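Local coordinates for protein glycosyl hydrolase, family 38 (PDB 5KBP) that probably hydrolyses alpha-mannosidic linkages as a family 38 glycosyl hydrolase, with carbohydrate binding and metal ion binding assigned to it, at residues A[213-218]-A[254-259]; A[209-214]-A[227-232]; A[189-194]-A[219-224]. All blocks are in the same frame, centred on the assembly; numbering follows the deposited sequence.

The three contacts lie together in the family 38 N-terminal domain, away from the centre of the chain. Along the chain the segments run 189-194, 209-214, 213-218, 219-224, 227-232 and 254-259; 209-214 and 213-218 share Gln213 and Lys214. Helix 204-219 supplies one side of contacts 1 and 2. It packs on the two outer strands, 256-260 and 226-231, of a three-stranded parallel sheet whose middle strand is 7-13. These two contacts have centres about 7 Å apart. The centre of contact 3 is about 12 Å from that of contact 1 and about 11 Å from that of contact 2. Contacts 1 and 2 pack the helix on the sheet; contact 3 brings together the loops that flank it.

Contact 1 (A[213-218]-A[254-259]); sequences QKLADV and PEYEFI
Leu215 and Tyr256 share one first-torsion setting: in each, CG stands opposite the carbonyl carbon and beside the backbone N (chi1 -65° and -62°). From these starts the two side chains approach from opposite directions. Leu215 CD1 sits over one face of the Tyr256 ring, above its centre. Leu215 CD1 lies 3.6 Å from Tyr256 CE1 and 10° off the ring normal, so this is a CH-pi contact. The same methyl also reaches Phe258, with Leu215 CD1 4.3 Å from Phe258 CZ and oblique to that ring. No hydrogen bond crosses between the segments. The packing joins helix 204-219 to strand 256-260, an outer strand of the three-stranded parallel sheet in the alpha/beta N-terminal domain. Leu215 also touches Val9 of the middle strand, 7-13, and Phe258 meets the ring of Trp211. The polar end of Tyr256 is held elsewhere: its OH is hydrogen-bonded to Glu219 OE1. Tyr256 and Phe253 belong to a calcium site of this protein, although no calcium is bound to this chain in the model.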
loop_
_atom_site.group_PDB
_atom_site.type_symbol
_atom_site.label_atom_id
_atom_site.label_comp_id
_atom_site.label_asym_id
_atom_site.label_seq_id
_atom_site.Cartn_x
_atom_site.Cartn_y
_atom_site.Cartn_z
ATOM N N GLN A 213 -4.877 -21.616 -41.678
ATOM C CA GLN A 213 -3.959 -20.502 -41.479
ATOM C C GLN A 213 -2.952 -20.802 -40.376
ATOM O O GLN A 213 -1.749 -20.571 -40.545
ATOM C CB GLN A 213 -4.741 -19.231 -41.154
ATOM C CG GLN A 213 -3.863 -18.012 -40.917
ATOM C CD GLN A 213 -3.171 -17.538 -42.180
ATOM O OE1 GLN A 213 -3.773 -17.499 -43.254
ATOM N NE2 GLN A 213 -1.899 -17.175 -42.058
ATOM N N LYS A 214 -3.425 -21.331 -39.245
ATOM C CA LYS A 214 -2.551 -21.531 -38.093
ATOM C C LYS A 214 -1.508 -22.611 -38.357
ATOM O O LYS A 214 -0.359 -22.490 -37.915
ATOM C CB LYS A 214 -3.381 -21.878 -36.856
ATOM C CG LYS A 214 -4.359 -20.793 -36.434
ATOM C CD LYS A 214 -3.656 -19.469 -36.186
ATOM C CE LYS A 214 -4.647 -18.404 -35.747
ATOM N NZ LYS A 214 -4.003 -17.079 -35.532
ATOM N N LEU A 215 -1.884 -23.678 -39.068
ATOM C CA LEU A 215 -0.919 -24.733 -39.365
ATOM C C LEU A 215 0.165 -24.236 -40.315
ATOM O O LEU A 215 1.335 -24.615 -40.185
ATOM C CB LEU A 215 -1.629 -25.954 -39.948
ATOM C CG LEU A 215 -2.609 -26.675 -39.017
ATOM C CD1 LEU A 215 -3.284 -27.833 -39.736
ATOM C CD2 LEU A 215 -1.910 -27.156 -37.755
ATOM N N ALA A 216 -0.204 -23.384 -41.274
ATOM C CA ALA A 216 0.785 -22.825 -42.188
ATOM C C ALA A 216 1.735 -21.875 -41.472
ATOM O O ALA A 216 2.918 -21.802 -41.825
ATOM C CB ALA A 216 0.088 -22.108 -43.345
ATOM N N ASP A 217 1.243 -21.148 -40.468
ATOM C CA ASP A 217 2.099 -20.228 -39.726
ATOM C C ASP A 217 3.139 -20.983 -38.908
ATOM O O ASP A 217 4.322 -20.624 -38.905
ATOM C CB ASP A 217 1.250 -19.336 -38.820
ATOM C CG ASP A 217 0.351 -18.396 -39.601
ATOM O OD1 ASP A 217 0.688 -18.077 -40.761
ATOM O OD2 ASP A 217 -0.689 -17.970 -39.053
ATOM N N VAL A 218 2.715 -22.039 -38.211
ATOM C CA VAL A 218 3.637 -22.790 -37.364
ATOM C C VAL A 218 4.620 -23.592 -38.207
ATOM O O VAL A 218 5.794 -23.732 -37.841
ATOM C CB VAL A 218 2.844 -23.689 -36.398
ATOM C CG1 VAL A 218 3.783 -24.518 -35.542
ATOM C CG2 VAL A 218 1.952 -22.840 -35.520
ATOM N N PRO A 254 -7.060 -35.002 -41.492
ATOM C CA PRO A 254 -6.473 -36.336 -41.287
ATOM C C PRO A 254 -4.955 -36.351 -41.303
ATOM O O PRO A 254 -4.361 -37.288 -40.756
ATOM C CB PRO A 254 -7.044 -37.158 -42.453
ATOM C CG PRO A 254 -8.179 -36.333 -43.009
ATOM C CD PRO A 254 -7.795 -34.913 -42.762
ATOM N N GLU A 255 -4.309 -35.359 -41.914
ATOM C CA GLU A 255 -2.853 -35.326 -41.985
ATOM C C GLU A 255 -2.206 -34.816 -40.705
ATOM O O GLU A 255 -0.973 -34.744 -40.640
ATOM C CB GLU A 255 -2.405 -34.465 -43.169
ATOM N N TYR A 256 -2.995 -34.467 -39.691
ATOM C CA TYR A 256 -2.475 -33.935 -38.442
ATOM C C TYR A 256 -3.106 -34.666 -37.267
ATOM O O TYR A 256 -4.242 -35.141 -37.346
ATOM C CB TYR A 256 -2.743 -32.428 -38.321
ATOM C CG TYR A 256 -2.076 -31.597 -39.396
ATOM C CD1 TYR A 256 -2.685 -31.405 -40.631
ATOM C CD2 TYR A 256 -0.841 -31.004 -39.176
ATOM C CE1 TYR A 256 -2.079 -30.646 -41.615
ATOM C CE2 TYR A 256 -0.229 -30.244 -40.152
ATOM C CZ TYR A 256 -0.851 -30.068 -41.370
ATOM O OH TYR A 256 -0.244 -29.311 -42.346
ATOM N N GLU A 257 -2.352 -34.753 -36.173
ATOM C CA GLU A 257 -2.825 -35.338 -34.923
ATOM C C GLU A 257 -2.802 -34.252 -33.857
ATOM O O GLU A 257 -1.727 -33.814 -33.433
ATOM C CB GLU A 257 -1.970 -36.535 -34.509
ATOM C CG GLU A 257 -2.383 -37.149 -33.181
ATOM C CD GLU A 257 -1.515 -38.326 -32.785
ATOM O OE1 GLU A 257 -0.921 -38.957 -33.684
ATOM O OE2 GLU A 257 -1.425 -38.619 -31.573
ATOM N N PHE A 258 -3.984 -33.818 -33.428
ATOM C CA PHE A 258 -4.110 -32.748 -32.449
ATOM C C PHE A 258 -4.187 -33.338 -31.047
ATOM O O PHE A 258 -5.044 -34.185 -30.768
ATOM C CB PHE A 258 -5.345 -31.896 -32.740
ATOM C CG PHE A 258 -5.283 -31.183 -34.060
ATOM C CD1 PHE A 258 -5.646 -31.829 -35.231
ATOM C CD2 PHE A 258 -4.856 -29.866 -34.131
ATOM C CE1 PHE A 258 -5.584 -31.176 -36.447
ATOM C CE2 PHE A 258 -4.792 -29.208 -35.344
ATOM C CZ PHE A 258 -5.157 -29.864 -36.503
ATOM N N ILE A 259 -3.293 -32.887 -30.170
ATOM C CA ILE A 259 -3.157 -33.429 -28.824
ATOM C C ILE A 259 -3.204 -32.276 -27.833
ATOM O O ILE A 259 -2.393 -31.345 -27.922
ATOM C CB ILE A 259 -1.848 -34.219 -28.653
ATOM C CG1 ILE A 259 -1.689 -35.258 -29.765
ATOM C CG2 ILE A 259 -1.805 -34.886 -27.286
ATOM C CD1 ILE A 259 -0.361 -35.981 -29.737
#

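Contact 2 (A[209-214]-A[227-232]); sequences AFWKQK and LLMMNG
The indole of Trp211 meets Met229 with its edge. Met229 CG lies near the plane of the ring, 3.9 Å from Trp211 CZ3. One indole face is covered by Phe210, whose CD2 stands 3.7 Å above the Trp211 plane and over its centre. The Phe210 ring has Lys214 CG over the centre of one face, 3.5 Å above the plane, and Trp211 CG in plane at its edge. The contact is helix-on-sheet packing in the alpha/beta N-terminal domain. Helix 204-219 rests here on strand 226-231, an outer strand of the parallel sheet. Met229 is the one residue of segment 227-232 that touches segment 209-214. Its chain bends at chi2 (-62°) and again at chi3 (-58°), and this folds the terminal methyl back toward the helix. Met229 CE is thereby 3.9 Å from Trp211 CZ3. Val9 and Val218 also pack on Met229. Lys214 sets out in the direction of the strand, and its chain, bent at chi2, then carries the amine off. It crosses Met229 at about a right angle and touches with its first methylene: Lys214 CB is 3.7 Å from Met229 CE.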
loop_
_atom_site.group_PDB
_atom_site.type_symbol
_atom_site.label_atom_id
_atom_site.label_comp_id
_atom_site.label_asym_id
_atom_site.label_seq_id
_atom_site.Cartn_x
_atom_site.Cartn_y
_atom_site.Cartn_z
ATOM N N ALA A 209 -10.995 -22.646 -41.757
ATOM C CA ALA A 209 -10.240 -21.430 -42.042
ATOM C C ALA A 209 -9.233 -21.125 -40.941
ATOM O O ALA A 209 -8.176 -20.544 -41.210
ATOM C CB ALA A 209 -11.193 -20.250 -42.231
ATOM N N PHE A 210 -9.542 -21.504 -39.700
ATOM C CA PHE A 210 -8.612 -21.277 -38.599
ATOM C C PHE A 210 -7.354 -22.120 -38.765
ATOM O O PHE A 210 -6.237 -21.592 -38.818
ATOM C CB PHE A 210 -9.300 -21.586 -37.267
ATOM C CG PHE A 210 -8.412 -21.413 -36.064
ATOM C CD1 PHE A 210 -8.292 -20.180 -35.445
ATOM C CD2 PHE A 210 -7.715 -22.489 -35.538
ATOM C CE1 PHE A 210 -7.485 -20.019 -34.334
ATOM C CE2 PHE A 210 -6.904 -22.336 -34.427
ATOM C CZ PHE A 210 -6.790 -21.099 -33.824
ATOM N N TRP A 211 -7.519 -23.441 -38.865
ATOM C CA TRP A 211 -6.361 -24.328 -38.889
ATOM C C TRP A 211 -5.579 -24.217 -40.191
ATOM O O TRP A 211 -4.351 -24.353 -40.181
ATOM C CB TRP A 211 -6.797 -25.772 -38.646
ATOM C CG TRP A 211 -7.198 -26.035 -37.227
ATOM C CD1 TRP A 211 -8.443 -26.348 -36.770
ATOM C CD2 TRP A 211 -6.347 -25.993 -36.075
ATOM N NE1 TRP A 211 -8.420 -26.510 -35.406
ATOM C CE2 TRP A 211 -7.144 -26.297 -34.955
ATOM C CE3 TRP A 211 -4.986 -25.730 -35.885
ATOM C CZ2 TRP A 211 -6.625 -26.347 -33.662
ATOM C CZ3 TRP A 211 -4.474 -25.779 -34.600
ATOM C CH2 TRP A 211 -5.292 -26.084 -33.506
ATOM N N LYS A 212 -6.257 -23.977 -41.317
ATOM C CA LYS A 212 -5.533 -23.792 -42.572
ATOM C C LYS A 212 -4.557 -22.628 -42.486
ATOM O O LYS A 212 -3.510 -22.643 -43.144
ATOM C CB LYS A 212 -6.511 -23.577 -43.728
ATOM C CG LYS A 212 -7.170 -24.849 -44.233
ATOM C CD LYS A 212 -8.029 -24.577 -45.458
ATOM N N GLN A 213 -4.877 -21.616 -41.678
ATOM C CA GLN A 213 -3.959 -20.502 -41.479
ATOM C C GLN A 213 -2.952 -20.802 -40.376
ATOM O O GLN A 213 -1.749 -20.571 -40.545
ATOM C CB GLN A 213 -4.741 -19.231 -41.154
ATOM C CG GLN A 213 -3.863 -18.012 -40.917
ATOM C CD GLN A 213 -3.171 -17.538 -42.180
ATOM O OE1 GLN A 213 -3.773 -17.499 -43.254
ATOM N NE2 GLN A 213 -1.899 -17.175 -42.058
ATOM N N LYS A 214 -3.425 -21.331 -39.245
ATOM C CA LYS A 214 -2.551 -21.531 -38.093
ATOM C C LYS A 214 -1.508 -22.611 -38.357
ATOM O O LYS A 214 -0.359 -22.490 -37.915
ATOM C CB LYS A 214 -3.381 -21.878 -36.856
ATOM C CG LYS A 214 -4.359 -20.793 -36.434
ATOM C CD LYS A 214 -3.656 -19.469 -36.186
ATOM C CE LYS A 214 -4.647 -18.404 -35.747
ATOM N NZ LYS A 214 -4.003 -17.079 -35.532
ATOM N N LEU A 227 4.459 -29.533 -33.577
ATOM C CA LEU A 227 4.024 -28.149 -33.680
ATOM C C LEU A 227 3.400 -27.698 -32.366
ATOM O O LEU A 227 2.691 -28.466 -31.709
ATOM C CB LEU A 227 3.019 -27.993 -34.824
ATOM C CG LEU A 227 3.405 -28.724 -36.113
ATOM C CD1 LEU A 227 2.197 -28.904 -37.018
ATOM C CD2 LEU A 227 4.510 -27.977 -36.836
ATOM N N LEU A 228 3.660 -26.447 -31.992
ATOM C CA LEU A 228 3.211 -25.888 -30.722
ATOM C C LEU A 228 2.138 -24.838 -30.978
ATOM O O LEU A 228 2.393 -23.839 -31.661
ATOM C CB LEU A 228 4.383 -25.280 -29.949
ATOM C CG LEU A 228 4.066 -24.709 -28.565
ATOM C CD1 LEU A 228 3.677 -25.810 -27.593
ATOM C CD2 LEU A 228 5.242 -23.911 -28.024
ATOM N N MET A 229 0.946 -25.066 -30.434
ATOM C CA MET A 229 -0.150 -24.106 -30.473
ATOM C C MET A 229 -0.415 -23.628 -29.051
ATOM O O MET A 229 -0.803 -24.423 -28.189
ATOM C CB MET A 229 -1.412 -24.723 -31.075
ATOM C CG MET A 229 -1.254 -25.230 -32.499
ATOM S SD MET A 229 -0.839 -23.937 -33.680
ATOM C CE MET A 229 -2.224 -22.823 -33.464
ATOM N N MET A 230 -0.203 -22.338 -28.809
ATOM C CA MET A 230 -0.384 -21.755 -27.484
ATOM C C MET A 230 -1.829 -21.289 -27.344
ATOM O O MET A 230 -2.224 -20.270 -27.920
ATOM C CB MET A 230 0.600 -20.610 -27.266
ATOM C CG MET A 230 2.054 -21.058 -27.253
ATOM S SD MET A 230 2.394 -22.248 -25.938
ATOM C CE MET A 230 2.007 -21.260 -24.496
ATOM N N ASN A 231 -2.615 -22.035 -26.567
ATOM C CA ASN A 231 -4.052 -21.795 -26.432
ATOM C C ASN A 231 -4.289 -20.832 -25.269
ATOM O O ASN A 231 -4.649 -21.218 -24.153
ATOM C CB ASN A 231 -4.787 -23.119 -26.253
ATOM C CG ASN A 231 -6.258 -22.939 -25.948
ATOM O OD1 ASN A 231 -6.745 -23.395 -24.914
ATOM N ND2 ASN A 231 -6.975 -22.271 -26.843
ATOM N N GLY A 232 -4.081 -19.552 -25.547
ATOM C CA GLY A 232 -4.273 -18.525 -24.542
ATOM C C GLY A 232 -3.641 -17.222 -24.976
ATOM O O GLY A 232 -3.034 -17.122 -26.047
#

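Contact 3 (A[189-194]-A[219-224]); sequences LFANWY and ERYAST
Tyr221 meets the Ala191 methyl through CD2 of its ring. Ala191 CB is 3.5 Å from Tyr221 CD2 and comes in obliquely to the ring. The contact joins the loops either side of helix 204-219 in sequence, in the alpha/beta N-terminal domain. Segment 189-194 follows strand 184-189 and holds a type I beta turn from Phe190 to Trp193. Segment 219-224 follows the helix and leads to strand 226-231. The turn is closed by a backbone hydrogen bond from Trp193 N to Phe190 O, 2.9 Å long. It brings Ala191 and Asn192 together at the tyrosine. The methyl also reaches the next ring carbon, with Ala191 CB 4.0 Å from Tyr221 CE2. Asn192 meets the ring at its edge: Asn192 ND2 lies near the ring plane, 3.6 Å from Tyr221 CE2. The amide and ring planes are 42° apart. With CG anti to the carbonyl carbon (chi1 -79°), the amide swings across to the tyrosine edge. Asn192 ND2 is also 3.8 Å from Tyr221 CD2, so methyl and amide share the same two ring carbons. The same ND2 makes a weak hydrogen bond to Asp217 O. One face of the Tyr221 ring is covered by its own neighbour, with Arg220 CB 3.7 Å above the ring plane and over its centre. Pro156 touches both Ala191 and Tyr221. Ser173 ties the two loops as well, through backbone hydrogen bonds to Leu189 and to Tyr221. This is surface packing away from the calcium site. Beyond the ring, Tyr221 OH lies in plane at the edge of the Arg220 guanidinium.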
loop_
_atom_site.group_PDB
_atom_site.type_symbol
_atom_site.label_atom_id
_atom_site.label_comp_id
_atom_site.label_asym_id
_atom_site.label_seq_id
_atom_site.Cartn_x
_atom_site.Cartn_y
_atom_site.Cartn_z
ATOM N N LEU A 189 11.190 -20.652 -29.242
ATOM C CA LEU A 189 10.712 -19.327 -29.611
ATOM C C LEU A 189 9.239 -19.389 -29.991
ATOM O O LEU A 189 8.830 -20.249 -30.778
ATOM C CB LEU A 189 11.526 -18.760 -30.775
ATOM C CG LEU A 189 10.967 -17.495 -31.428
ATOM C CD1 LEU A 189 11.029 -16.313 -30.471
ATOM C CD2 LEU A 189 11.702 -17.186 -32.724
ATOM N N PHE A 190 8.446 -18.476 -29.427
ATOM C CA PHE A 190 7.064 -18.282 -29.863
ATOM C C PHE A 190 7.107 -17.463 -31.150
ATOM O O PHE A 190 6.864 -16.254 -31.171
ATOM C CB PHE A 190 6.237 -17.600 -28.778
ATOM C CG PHE A 190 6.189 -18.359 -27.480
ATOM C CD1 PHE A 190 5.608 -19.613 -27.417
ATOM C CD2 PHE A 190 6.713 -17.811 -26.320
ATOM C CE1 PHE A 190 5.561 -20.313 -26.226
ATOM C CE2 PHE A 190 6.668 -18.505 -25.126
ATOM C CZ PHE A 190 6.090 -19.758 -25.079
ATOM N N ALA A 191 7.443 -18.148 -32.249
ATOM C CA ALA A 191 7.635 -17.463 -33.523
ATOM C C ALA A 191 6.340 -16.848 -34.032
ATOM O O ALA A 191 6.372 -15.873 -34.791
ATOM C CB ALA A 191 8.212 -18.427 -34.559
ATOM N N ASN A 192 5.197 -17.403 -33.632
ATOM C CA ASN A 192 3.893 -16.812 -33.899
ATOM C C ASN A 192 3.231 -16.320 -32.617
ATOM O O ASN A 192 2.005 -16.370 -32.486
ATOM C CB ASN A 192 2.991 -17.809 -34.626
ATOM C CG ASN A 192 3.305 -17.903 -36.105
ATOM O OD1 ASN A 192 2.839 -17.089 -36.902
ATOM N ND2 ASN A 192 4.096 -18.901 -36.482
ATOM N N TRP A 193 4.044 -15.861 -31.660
ATOM C CA TRP A 193 3.594 -15.330 -30.375
ATOM C C TRP A 193 2.937 -16.412 -29.523
ATOM O O TRP A 193 2.608 -17.492 -30.023
ATOM C CB TRP A 193 2.643 -14.146 -30.587
ATOM C CG TRP A 193 2.609 -13.175 -29.447
ATOM C CD1 TRP A 193 1.508 -12.764 -28.755
ATOM C CD2 TRP A 193 3.727 -12.491 -28.864
ATOM N NE1 TRP A 193 1.869 -11.866 -27.781
ATOM C CE2 TRP A 193 3.226 -11.682 -27.825
ATOM C CE3 TRP A 193 5.103 -12.485 -29.120
ATOM C CZ2 TRP A 193 4.050 -10.874 -27.044
ATOM C CZ3 TRP A 193 5.920 -11.683 -28.341
ATOM C CH2 TRP A 193 5.391 -10.891 -27.315
ATOM N N TYR A 194 2.755 -16.140 -28.229
ATOM C CA TYR A 194 2.126 -17.099 -27.329
ATOM C C TYR A 194 0.604 -17.090 -27.423
ATOM O O TYR A 194 -0.070 -17.496 -26.468
ATOM C CB TYR A 194 2.569 -16.847 -25.883
ATOM C CG TYR A 194 2.378 -15.428 -25.384
ATOM C CD1 TYR A 194 1.124 -14.963 -25.003
ATOM C CD2 TYR A 194 3.458 -14.563 -25.266
ATOM C CE1 TYR A 194 0.950 -13.670 -24.538
ATOM C CE2 TYR A 194 3.294 -13.272 -24.801
ATOM C CZ TYR A 194 2.038 -12.831 -24.439
ATOM O OH TYR A 194 1.875 -11.543 -23.977
ATOM N N GLU A 219 4.171 -24.122 -39.347
ATOM C CA GLU A 219 5.061 -24.895 -40.204
ATOM C C GLU A 219 6.108 -24.029 -40.896
ATOM O O GLU A 219 7.099 -24.570 -41.399
ATOM C CB GLU A 219 4.249 -25.666 -41.246
ATOM C CG GLU A 219 3.590 -26.924 -40.708
ATOM C CD GLU A 219 2.614 -27.538 -41.691
ATOM O OE1 GLU A 219 1.475 -27.849 -41.281
ATOM O OE2 GLU A 219 2.981 -27.704 -42.874
ATOM N N ARG A 220 5.916 -22.707 -40.932
ATOM C CA ARG A 220 6.919 -21.834 -41.536
ATOM C C ARG A 220 8.259 -21.937 -40.820
ATOM O O ARG A 220 9.311 -21.764 -41.446
ATOM C CB ARG A 220 6.438 -20.379 -41.531
ATOM C CG ARG A 220 5.527 -20.006 -42.691
ATOM C CD ARG A 220 4.844 -18.660 -42.459
ATOM N NE ARG A 220 5.610 -17.524 -42.969
ATOM C CZ ARG A 220 5.612 -17.136 -44.241
ATOM N NH1 ARG A 220 4.903 -17.804 -45.143
ATOM N NH2 ARG A 220 6.331 -16.087 -44.617
ATOM N N TYR A 221 8.249 -22.224 -39.515
ATOM C CA TYR A 221 9.475 -22.236 -38.730
ATOM C C TYR A 221 9.681 -23.533 -37.957
ATOM O O TYR A 221 10.562 -23.589 -37.095
ATOM C CB TYR A 221 9.495 -21.053 -37.756
ATOM C CG TYR A 221 8.864 -19.796 -38.309
ATOM C CD1 TYR A 221 9.527 -19.015 -39.248
ATOM C CD2 TYR A 221 7.605 -19.389 -37.890
ATOM C CE1 TYR A 221 8.951 -17.863 -39.753
ATOM C CE2 TYR A 221 7.022 -18.239 -38.389
ATOM C CZ TYR A 221 7.699 -17.481 -39.320
ATOM O OH TYR A 221 7.119 -16.336 -39.817
ATOM N N ALA A 222 8.903 -24.572 -38.233
ATOM C CA ALA A 222 9.037 -25.828 -37.505
ATOM C C ALA A 222 10.212 -26.625 -38.061
ATOM O O ALA A 222 10.247 -26.938 -39.255
ATOM C CB ALA A 222 7.746 -26.635 -37.594
ATOM N N SER A 223 11.177 -26.944 -37.199
ATOM C CA SER A 223 12.292 -27.805 -37.570
ATOM C C SER A 223 11.980 -29.284 -37.395
ATOM O O SER A 223 12.738 -30.124 -37.891
ATOM C CB SER A 223 13.537 -27.449 -36.750
ATOM O OG SER A 223 13.260 -27.499 -35.362
ATOM N N THR A 224 10.895 -29.616 -36.699
ATOM C CA THR A 224 10.449 -30.988 -36.505
ATOM C C THR A 224 8.997 -31.103 -36.956
ATOM O O THR A 224 8.365 -30.117 -37.348
ATOM C CB THR A 224 10.593 -31.421 -35.039
ATOM O OG1 THR A 224 9.573 -30.791 -34.253
ATOM C CG2 THR A 224 11.955 -31.018 -34.492
#